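PDB 3UCJ: carbonic anhydrase from Coccomyxa sp. PA, which probably catalyses the reversible hydration of carbon dioxide to hydrogencarbonate and a proton, with one zinc ion bound per subunit. Local coordinates for residues V65-R69 / N81-C85; L86-D91 / S168-A174; Y104-K110 / W150-E155. One frame throughout, in Å; residues are numbered along the deposited sequence.

The three contacts lie in the alpha/beta core of a beta-class carbonic anhydrase subunit. Interactions 1 and 2 share helix 80-92, have centres 11 Å apart and touch through F66, which packs on Y88 and T89. Interaction 1 sets this helix against strand 65-70, outermost within the chain, and interaction 2 sets it beside helix 169-176. Interaction 3 joins the zinc-binding turn 104-110 to helix 146-167; its centre lies 27 Å from that of interaction 2, across the middle of the chain. Interaction 1 closes first along the chain; interaction 3 is nested within the loop that interaction 2 closes. F66 and Y88 line one acetazolamide pocket, while residues 106-108 line another at the zinc.

Interaction 1 of 3, residues V65-R69 / N81-C85; sequences VFVQR and NCMSC
A single hydrogen bond between two carboxamides makes up the polar part of the contact: NE2 of Q68 donates to OD1 of N81 over 2.9 Å, with an N-H...O angle of 162°. The acceptor lies close to the amide plane of Q68, but the two amides are turned 75° against each other. Q68 reaches the helix through a bend at chi2 (83°), which swings its amide toward the turn formed by 81-85. The remaining amide atoms are also held: OE1 of Q68 accepts from ND2 of N70 and from ND2 of N81 of the second subunit, and the reciprocal bond from this N81 reaches Q68 of that subunit. The buried pair is thus part of a polar network across the subunit interface.

Strand 65-70 and helix 80-92 open a beta-alpha-beta crossover that leads to the parallel strand 97-103, with strand 42-47 lying between the two strands. The segments run nearly antiparallel, their axes 8.8 Å apart at closest approach.

Van der Waals contacts fill in around the bond. SG of C85 lies 3.8 Å from CB of Q68 and also meets NE2 of that residue. One turn earlier in the helix, CB of C82 comes within 3.7 Å of OE1 of Q68. Two residues earlier on the strand, CE2 of F66 rests 4.3 Å from CB of C85, and the same side chain touches a bound acetazolamide.

Interaction 2 of 3, residues L86-D91 / S168-A174; sequences LEYTVD and SPIVQAA. With AZM (5-acetamido-1,3,4-thiadiazole-2-sulfonamide), chain I.
I170 projects from helix 169-176 into a hollow formed by L86, E87, V90 and D91 on helix 80-92. Its CB starts alongside L86, 4.0 Å from CG of that leucine. There the side chain forks. With CG2 anti to the backbone N, this methyl enters the hollow, lying 3.6 Å from CB of V90 and also meeting the carbonyl O of L86. The other branch runs across E87: CG1 passes its CA, and CD1 at the tip ends 3.9 Å from CB of E87. The carboxylate of E87 extends beyond this contact to T123 and V122 of the second subunit.

On one side of the knob, CG1 of V90 meets CB of A174 at 3.7 Å. On the other, CD2 of L86 approaches OG of S168, the N-cap residue, whose hydroxyl accepts from N of V171 and also hydrogen-bonds the carbonyl O of V165. A water bridges OD1 of D91 and the carbonyl O of I170, while R177 forms a salt bridge with the same carboxylate oxygen.

Y88 leaves the helix away from this interface and lays one ring face against acetazolamide, whose C2 sits 3.2 Å above the ring plane toward the rim. Exchanging Y88 for alanine would probably strip the thiadiazole of this flat face and of the hydroxyl beside N2, leaving it less firmly held. L86 and T89 also touch L43 of strand 42-47, so helix 80-92 packs on the sheet, with helix 169-176 running beside it at -16° and I170 as the knob of a knobs-into-holes element.

Interaction 3 of 3, residues Y104-K110 / W150-E155; sequences YNCGACK and WDKMVE. With ZN (zinc ion), chain C; AZM (5-acetamido-1,3,4-thiadiazole-2-sulfonamide), chain D.
C106 ties the zinc site to helix 146-167 through its backbone and side chain: its carbonyl O accepts from NE1 of W150 at 2.9 Å, and its CB rests on CG2 of V154. SG of C106 binds the zinc at 2.4 Å, together with C47 and H103. The fourth ligand is the sulfonamide N1 of acetazolamide, 1.9 Å from the zinc. Beside C106, CA of G107 lies 3.0 Å from N3 of the inhibitor. SG also caps the helix that starts at G107, accepting a weak bond from N of C109.

The metal ligands H103 and C106 stand at the end of parallel strand 97-103 and the start of helix 107-114. With C47 from the end of strand 42-47, they form the Cys-His-Cys zinc site of beta-class carbonic anhydrases.

Around this shell, W150 steadies the turn. Its indole N-H reaches the carbonyl of C106 nearly in the ring plane but 56° out of the carbonyl plane, and the same oxygen takes the helical bond from N of K110. The indole is sandwiched: CD of K110 makes a CH-pi contact 3.7 Å from the six-membered ring centroid, while CA of N105 lies over the rim of the opposite face. CG of K110 is anti to the backbone N (chi1 175°), and the extended chain beyond it runs over the indole face. OD1 of N105 accepts a hydrogen bond from NH1 of R51.

Farther out, OH of Y104 donates to OE1 of E155 over 2.8 Å, meeting the carboxylate on its anti side; K196 is a second partner of that hydroxyl. A water links N of N105 to OD2 of D151. Beneath the helix start, CB of C109 packs on CG2 of V154 at 3.9 Å and on CG of M153.

Interaction 1 of 3, residues V65-R69 / N81-C85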
loop_
_atom_site.group_PDB
_atom_site.type_symbol
_atom_site.label_atom_id
_atom_site.label_comp_id
_atom_site.label_asym_id
_atom_site.label_seq_id
_atom_site.Cartn_x
_atom_site.Cartn_y
_atom_site.Cartn_z
ATOM N N VAL A 65 -25.442 2.913 7.475
ATOM C CA VAL A 65 -24.052 3.029 7.836
ATOM C C VAL A 65 -23.126 2.310 6.857
ATOM O O VAL A 65 -23.222 1.133 6.672
ATOM C CB VAL A 65 -23.820 2.613 9.304
ATOM C CG1 VAL A 65 -24.197 1.216 9.506
ATOM C CG2 VAL A 65 -22.396 2.823 9.714
ATOM N N PHE A 66 -22.267 3.098 6.241
ATOM C CA PHE A 66 -21.225 2.665 5.342
ATOM C C PHE A 66 -20.073 2.190 6.227
ATOM O O PHE A 66 -19.768 2.823 7.182
ATOM C CB PHE A 66 -20.790 3.853 4.523
ATOM C CG PHE A 66 -20.097 3.527 3.239
ATOM C CD1 PHE A 66 -20.779 3.513 2.055
ATOM C CD2 PHE A 66 -18.757 3.332 3.208
ATOM C CE1 PHE A 66 -20.154 3.289 0.897
ATOM C CE2 PHE A 66 -18.129 3.093 2.048
ATOM C CZ PHE A 66 -18.818 3.073 0.882
ATOM N N VAL A 67 -19.436 1.087 5.872
ATOM C CA VAL A 67 -18.499 0.432 6.760
ATOM C C VAL A 67 -17.118 0.071 6.192
ATOM O O VAL A 67 -17.025 -0.529 5.181
ATOM C CB VAL A 67 -19.124 -0.831 7.327
ATOM C CG1 VAL A 67 -18.134 -1.595 8.109
ATOM C CG2 VAL A 67 -20.331 -0.493 8.166
ATOM N N GLN A 68 -16.079 0.487 6.893
ATOM C CA GLN A 68 -14.737 -0.031 6.740
ATOM C C GLN A 68 -14.382 -0.851 7.979
ATOM O O GLN A 68 -14.534 -0.381 9.057
ATOM C CB GLN A 68 -13.741 1.098 6.556
ATOM C CG GLN A 68 -12.344 0.835 7.036
ATOM C CD GLN A 68 -11.472 0.070 6.067
ATOM O OE1 GLN A 68 -10.363 -0.236 6.371
ATOM N NE2 GLN A 68 -11.970 -0.195 4.913
ATOM N N ARG A 69 -13.900 -2.071 7.798
ATOM C CA ARG A 69 -13.503 -2.831 8.993
ATOM C C ARG A 69 -12.178 -3.496 8.624
ATOM O O ARG A 69 -12.048 -4.036 7.546
ATOM C CB ARG A 69 -14.546 -3.933 9.298
ATOM C CG ARG A 69 -15.745 -3.315 10.102
ATOM C CD ARG A 69 -16.792 -4.421 10.250
ATOM N NE ARG A 69 -16.361 -5.522 11.160
ATOM C CZ ARG A 69 -17.155 -6.503 11.552
ATOM N NH1 ARG A 69 -18.437 -6.606 11.117
ATOM N NH2 ARG A 69 -16.662 -7.423 12.319
ATOM N N ASN A 81 -7.217 1.484 0.876
ATOM C CA ASN A 81 -8.428 0.802 1.210
ATOM C C ASN A 81 -9.291 1.660 2.179
ATOM O O ASN A 81 -10.461 2.045 1.892
ATOM C CB ASN A 81 -8.018 -0.579 1.909
ATOM C CG ASN A 81 -9.173 -1.468 2.234
ATOM O OD1 ASN A 81 -10.215 -1.035 2.763
ATOM N ND2 ASN A 81 -8.927 -2.832 2.115
ATOM N N CYS A 82 -8.762 1.930 3.379
ATOM C CA CYS A 82 -9.532 2.823 4.273
ATOM C C CYS A 82 -9.746 4.243 3.663
ATOM O O CYS A 82 -10.898 4.830 3.767
ATOM C CB CYS A 82 -8.730 3.029 5.573
ATOM S SG CYS A 82 -9.696 3.951 6.850
ATOM N N MET A 83 -8.736 4.774 3.006
ATOM C CA MET A 83 -8.872 6.169 2.443
ATOM C C MET A 83 -9.964 6.259 1.356
ATOM O O MET A 83 -10.685 7.319 1.294
ATOM C CB MET A 83 -7.553 6.688 1.933
ATOM C CG MET A 83 -6.551 7.001 3.095
ATOM S SD MET A 83 -7.159 8.476 3.999
ATOM C CE MET A 83 -7.508 7.770 5.595
ATOM N N SER A 84 -10.184 5.206 0.558
ATOM C CA SER A 84 -11.282 5.165 -0.459
ATOM C C SER A 84 -12.674 5.168 0.179
ATOM O O SER A 84 -13.585 5.859 -0.261
ATOM C CB SER A 84 -11.134 3.899 -1.350
ATOM O OG SER A 84 -10.115 4.291 -2.195
ATOM N N CYS A 85 -12.842 4.469 1.289
ATOM C CA CYS A 85 -14.087 4.489 2.022
ATOM C C CYS A 85 -14.314 5.885 2.590
ATOM O O CYS A 85 -15.495 6.400 2.533
ATOM C CB CYS A 85 -14.028 3.560 3.245
ATOM S SG CYS A 85 -14.098 1.788 2.791
#

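Interaction 2 of 3, residues L86-D91 / S168-A174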
loop_
_atom_site.group_PDB
_atom_site.type_symbol
_atom_site.label_atom_id
_atom_site.label_comp_id
_atom_site.label_asym_id
_atom_site.label_seq_id
_atom_site.Cartn_x
_atom_site.Cartn_y
_atom_site.Cartn_z
ATOM N N LEU A 86 -13.267 6.487 3.131
ATOM C CA LEU A 86 -13.360 7.874 3.628
ATOM C C LEU A 86 -13.709 8.836 2.474
ATOM O O LEU A 86 -14.627 9.699 2.611
ATOM C CB LEU A 86 -12.043 8.310 4.287
ATOM C CG LEU A 86 -11.907 9.494 5.225
ATOM C CD1 LEU A 86 -13.033 9.514 6.354
ATOM C CD2 LEU A 86 -10.473 9.451 5.800
ATOM N N GLU A 87 -12.974 8.771 1.391
ATOM C CA GLU A 87 -13.156 9.754 0.284
ATOM C C GLU A 87 -14.563 9.584 -0.351
ATOM O O GLU A 87 -15.315 10.598 -0.502
ATOM C CB GLU A 87 -12.141 9.525 -0.829
ATOM C CG GLU A 87 -12.275 10.554 -1.939
ATOM C CD GLU A 87 -11.228 10.339 -3.046
ATOM O OE1 GLU A 87 -11.527 9.504 -3.892
ATOM O OE2 GLU A 87 -10.206 11.046 -3.140
ATOM N N TYR A 88 -14.977 8.363 -0.648
ATOM C CA TYR A 88 -16.289 8.147 -1.271
ATOM C C TYR A 88 -17.471 8.665 -0.388
ATOM O O TYR A 88 -18.388 9.362 -0.898
ATOM C CB TYR A 88 -16.511 6.691 -1.722
ATOM C CG TYR A 88 -17.866 6.586 -2.411
ATOM C CD1 TYR A 88 -18.053 7.222 -3.640
ATOM C CD2 TYR A 88 -18.913 5.926 -1.812
ATOM C CE1 TYR A 88 -19.322 7.190 -4.303
ATOM C CE2 TYR A 88 -20.174 5.837 -2.463
ATOM C CZ TYR A 88 -20.346 6.540 -3.725
ATOM O OH TYR A 88 -21.608 6.459 -4.324
ATOM N N THR A 89 -17.417 8.349 0.910
ATOM C CA THR A 89 -18.464 8.710 1.830
ATOM C C THR A 89 -18.493 10.217 2.065
ATOM O O THR A 89 -19.607 10.775 2.080
ATOM C CB THR A 89 -18.421 8.016 3.228
ATOM O OG1 THR A 89 -17.139 8.274 3.792
ATOM C CG2 THR A 89 -18.689 6.483 3.026
ATOM N N VAL A 90 -17.332 10.852 2.227
ATOM C CA VAL A 90 -17.317 12.266 2.596
ATOM C C VAL A 90 -17.650 13.102 1.332
ATOM O O VAL A 90 -18.450 14.075 1.391
ATOM C CB VAL A 90 -15.966 12.702 3.201
ATOM C CG1 VAL A 90 -15.854 14.197 3.322
ATOM C CG2 VAL A 90 -15.710 12.044 4.626
ATOM N N ASP A 91 -17.017 12.763 0.224
ATOM C CA ASP A 91 -17.092 13.625 -0.957
ATOM C C ASP A 91 -18.330 13.367 -1.810
ATOM O O ASP A 91 -18.896 14.338 -2.445
ATOM C CB ASP A 91 -15.865 13.487 -1.817
ATOM C CG ASP A 91 -14.614 14.046 -1.171
ATOM O OD1 ASP A 91 -14.649 14.640 -0.073
ATOM O OD2 ASP A 91 -13.558 13.983 -1.827
ATOM N N SER A 168 -6.883 13.766 8.237
ATOM C CA SER A 168 -6.846 13.219 6.912
ATOM C C SER A 168 -7.082 14.290 5.878
ATOM O O SER A 168 -7.849 15.240 6.148
ATOM C CB SER A 168 -7.839 12.129 6.688
ATOM O OG SER A 168 -9.256 12.518 6.779
ATOM N N PRO A 169 -6.468 14.133 4.697
ATOM C CA PRO A 169 -6.693 15.183 3.681
ATOM C C PRO A 169 -8.154 15.297 3.336
ATOM O O PRO A 169 -8.611 16.421 3.042
ATOM C CB PRO A 169 -5.853 14.708 2.467
ATOM C CG PRO A 169 -4.711 13.896 3.114
ATOM C CD PRO A 169 -5.416 13.185 4.285
ATOM N N ILE A 170 -8.891 14.214 3.372
ATOM C CA ILE A 170 -10.284 14.151 2.989
ATOM C C ILE A 170 -11.082 14.998 4.000
ATOM O O ILE A 170 -11.876 15.834 3.587
ATOM C CB ILE A 170 -10.853 12.694 3.050
ATOM C CG1 ILE A 170 -10.132 11.701 2.042
ATOM C CG2 ILE A 170 -12.402 12.712 2.895
ATOM C CD1 ILE A 170 -9.800 12.258 0.735
ATOM N N VAL A 171 -10.916 14.713 5.302
ATOM C CA VAL A 171 -11.703 15.456 6.337
ATOM C C VAL A 171 -11.312 16.930 6.393
ATOM O O VAL A 171 -12.213 17.821 6.595
ATOM C CB VAL A 171 -11.590 14.765 7.706
ATOM C CG1 VAL A 171 -12.158 15.656 8.807
ATOM C CG2 VAL A 171 -12.302 13.486 7.678
ATOM N N GLN A 172 -10.012 17.185 6.226
ATOM C CA GLN A 172 -9.458 18.509 6.309
ATOM C C GLN A 172 -10.007 19.325 5.113
ATOM O O GLN A 172 -10.424 20.489 5.300
ATOM C CB GLN A 172 -7.963 18.543 6.292
ATOM C CG GLN A 172 -7.333 18.254 7.690
ATOM C CD GLN A 172 -7.674 19.394 8.680
ATOM O OE1 GLN A 172 -7.545 20.594 8.329
ATOM N NE2 GLN A 172 -8.112 19.032 9.884
ATOM N N ALA A 173 -10.055 18.714 3.927
ATOM C CA ALA A 173 -10.594 19.410 2.762
ATOM C C ALA A 173 -12.100 19.708 2.966
ATOM O O ALA A 173 -12.529 20.814 2.584
ATOM C CB ALA A 173 -10.289 18.626 1.443
ATOM N N ALA A 174 -12.864 18.806 3.578
ATOM C CA ALA A 174 -14.278 18.914 3.752
ATOM C C ALA A 174 -14.569 20.043 4.751
ATOM O O ALA A 174 -15.440 20.932 4.493
ATOM C CB ALA A 174 -14.865 17.670 4.257
HETATM C C1 AZM I . -19.786 2.516 -4.104
HETATM C C2 AZM I . -18.982 4.227 -5.618
HETATM C C3 AZM I . -17.021 5.039 -6.658
HETATM C C4 AZM I . -16.309 6.098 -7.451
HETATM N N1 AZM I . -21.118 0.235 -3.552
HETATM N N2 AZM I . -20.296 4.143 -5.639
HETATM N N3 AZM I . -20.841 3.145 -4.689
HETATM N N4 AZM I . -18.353 5.065 -6.508
HETATM O O1 AZM I . -20.754 1.975 -1.833
HETATM O O2 AZM I . -18.699 0.881 -2.826
HETATM O O3 AZM I . -16.345 4.130 -6.169
HETATM S S1 AZM I . -20.141 1.298 -2.938
HETATM S S2 AZM I . -18.246 3.109 -4.576
HETATM O O HOH W 1 -12.651 16.070 0.857
#

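Interaction 3 of 3, residues Y104-K110 / W150-E155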
loop_
_atom_site.group_PDB
_atom_site.type_symbol
_atom_site.label_atom_id
_atom_site.label_comp_id
_atom_site.label_asym_id
_atom_site.label_seq_id
_atom_site.Cartn_x
_atom_site.Cartn_y
_atom_site.Cartn_z
ATOM N N TYR A 104 -12.831 -3.420 23.383
ATOM C CA TYR A 104 -12.021 -4.150 24.391
ATOM C C TYR A 104 -11.829 -5.562 23.957
ATOM O O TYR A 104 -12.599 -6.087 23.144
ATOM C CB TYR A 104 -12.733 -4.063 25.783
ATOM C CG TYR A 104 -12.737 -2.620 26.242
ATOM C CD1 TYR A 104 -13.927 -1.910 26.364
ATOM C CD2 TYR A 104 -11.522 -1.938 26.488
ATOM C CE1 TYR A 104 -13.941 -0.620 26.820
ATOM C CE2 TYR A 104 -11.520 -0.625 26.924
ATOM C CZ TYR A 104 -12.748 0.033 27.061
ATOM O OH TYR A 104 -12.768 1.300 27.472
ATOM N N ASN A 105 -10.760 -6.205 24.440
ATOM C CA ASN A 105 -10.448 -7.567 24.058
ATOM C C ASN A 105 -10.002 -7.677 22.556
ATOM O O ASN A 105 -10.146 -8.713 21.913
ATOM C CB ASN A 105 -11.577 -8.610 24.413
ATOM C CG ASN A 105 -11.041 -10.028 24.523
ATOM O OD1 ASN A 105 -11.374 -10.923 23.725
ATOM N ND2 ASN A 105 -10.245 -10.288 25.602
ATOM N N CYS A 106 -9.425 -6.589 22.046
ATOM C CA CYS A 106 -8.988 -6.501 20.635
ATOM C C CYS A 106 -7.610 -7.105 20.589
ATOM O O CYS A 106 -6.667 -6.504 21.087
ATOM C CB CYS A 106 -8.937 -5.021 20.227
ATOM S SG CYS A 106 -8.293 -4.915 18.446
ATOM N N GLY A 107 -7.537 -8.291 20.043
ATOM C CA GLY A 107 -6.313 -8.977 19.843
ATOM C C GLY A 107 -5.297 -8.232 19.009
ATOM O O GLY A 107 -4.084 -8.476 19.181
ATOM N N ALA A 108 -5.732 -7.310 18.148
ATOM C CA ALA A 108 -4.729 -6.571 17.382
ATOM C C ALA A 108 -4.020 -5.635 18.311
ATOM O O ALA A 108 -2.813 -5.411 18.170
ATOM C CB ALA A 108 -5.433 -5.729 16.186
ATOM N N CYS A 109 -4.758 -5.015 19.256
ATOM C CA CYS A 109 -4.129 -4.130 20.200
ATOM C C CYS A 109 -3.211 -4.888 21.153
ATOM O O CYS A 109 -2.174 -4.354 21.550
ATOM C CB CYS A 109 -5.156 -3.370 21.059
ATOM S SG CYS A 109 -5.936 -2.053 19.985
ATOM N N LYS A 110 -3.587 -6.101 21.512
ATOM C CA LYS A 110 -2.748 -6.893 22.405
ATOM C C LYS A 110 -1.481 -7.281 21.684
ATOM O O LYS A 110 -0.416 -7.127 22.258
ATOM C CB LYS A 110 -3.496 -8.152 22.890
ATOM C CG LYS A 110 -2.569 -9.085 23.743
ATOM C CD LYS A 110 -3.427 -10.062 24.549
ATOM C CE LYS A 110 -2.648 -11.351 24.963
ATOM N NZ LYS A 110 -3.472 -12.164 25.912
ATOM N N TRP A 150 -3.865 -3.612 28.245
ATOM C CA TRP A 150 -4.629 -3.968 27.088
ATOM C C TRP A 150 -5.760 -2.987 26.874
ATOM O O TRP A 150 -5.932 -2.470 25.824
ATOM C CB TRP A 150 -5.170 -5.374 27.242
ATOM C CG TRP A 150 -5.711 -6.007 26.011
ATOM C CD1 TRP A 150 -5.890 -5.436 24.796
ATOM C CD2 TRP A 150 -6.186 -7.339 25.890
ATOM N NE1 TRP A 150 -6.410 -6.331 23.931
ATOM C CE2 TRP A 150 -6.603 -7.512 24.575
ATOM C CE3 TRP A 150 -6.282 -8.413 26.766
ATOM C CZ2 TRP A 150 -7.095 -8.695 24.117
ATOM C CZ3 TRP A 150 -6.770 -9.577 26.306
ATOM C CH2 TRP A 150 -7.173 -9.722 25.000
ATOM N N ASP A 151 -6.520 -2.730 27.913
ATOM C CA ASP A 151 -7.629 -1.834 27.825
ATOM C C ASP A 151 -7.172 -0.443 27.449
ATOM O O ASP A 151 -7.765 0.222 26.647
ATOM C CB ASP A 151 -8.378 -1.795 29.143
ATOM C CG ASP A 151 -9.084 -3.075 29.452
ATOM O OD1 ASP A 151 -9.481 -3.249 30.587
ATOM O OD2 ASP A 151 -9.244 -3.924 28.595
ATOM N N LYS A 152 -6.101 -0.009 28.057
ATOM C CA LYS A 152 -5.568 1.281 27.783
ATOM C C LYS A 152 -5.078 1.381 26.340
ATOM O O LYS A 152 -5.264 2.369 25.703
ATOM C CB LYS A 152 -4.442 1.557 28.756
ATOM C CG LYS A 152 -3.950 2.933 28.783
ATOM C CD LYS A 152 -5.041 3.880 29.001
ATOM C CE LYS A 152 -4.554 5.038 29.754
ATOM N NZ LYS A 152 -5.344 6.232 29.558
ATOM N N MET A 153 -4.446 0.344 25.847
ATOM C CA MET A 153 -3.988 0.343 24.479
ATOM C C MET A 153 -5.158 0.524 23.515
ATOM O O MET A 153 -5.084 1.284 22.599
ATOM C CB MET A 153 -3.225 -0.920 24.178
ATOM C CG MET A 153 -2.571 -0.943 22.823
ATOM S SD MET A 153 -1.159 0.101 22.690
ATOM C CE MET A 153 -1.748 1.475 21.744
ATOM N N VAL A 154 -6.231 -0.190 23.753
ATOM C CA VAL A 154 -7.444 -0.036 22.968
ATOM C C VAL A 154 -7.903 1.415 22.932
ATOM O O VAL A 154 -8.143 1.963 21.905
ATOM C CB VAL A 154 -8.555 -0.969 23.479
ATOM C CG1 VAL A 154 -9.856 -0.612 22.883
ATOM C CG2 VAL A 154 -8.228 -2.376 23.156
ATOM N N GLU A 155 -7.973 2.035 24.088
ATOM C CA GLU A 155 -8.385 3.404 24.201
ATOM C C GLU A 155 -7.457 4.394 23.520
ATOM O O GLU A 155 -7.896 5.303 22.876
ATOM C CB GLU A 155 -8.572 3.771 25.668
ATOM C CG GLU A 155 -9.682 3.030 26.331
ATOM C CD GLU A 155 -9.615 3.041 27.851
ATOM O OE1 GLU A 155 -10.360 2.286 28.461
ATOM O OE2 GLU A 155 -8.811 3.782 28.406
HETATM ZN ZN ZN C . -10.004 -6.082 17.201
HETATM C C1 AZM D . -7.490 -9.688 16.447
HETATM C C2 AZM D . -5.221 -10.514 16.517
HETATM C C3 AZM D . -3.016 -10.297 15.632
HETATM C C4 AZM D . -1.680 -10.975 15.392
HETATM N N1 AZM D . -9.518 -7.960 17.220
HETATM N N2 AZM D . -6.016 -11.005 17.526
HETATM N N3 AZM D . -7.425 -10.515 17.491
HETATM N N4 AZM D . -3.830 -10.817 16.553
HETATM O O1 AZM D . -9.933 -9.753 15.525
HETATM O O2 AZM D . -8.470 -7.884 15.107
HETATM O O3 AZM D . -3.390 -9.281 14.986
HETATM S S1 AZM D . -9.005 -8.909 16.064
HETATM S S2 AZM D . -6.042 -9.489 15.434
HETATM O O HOH W 2 -8.812 -4.763 26.008
#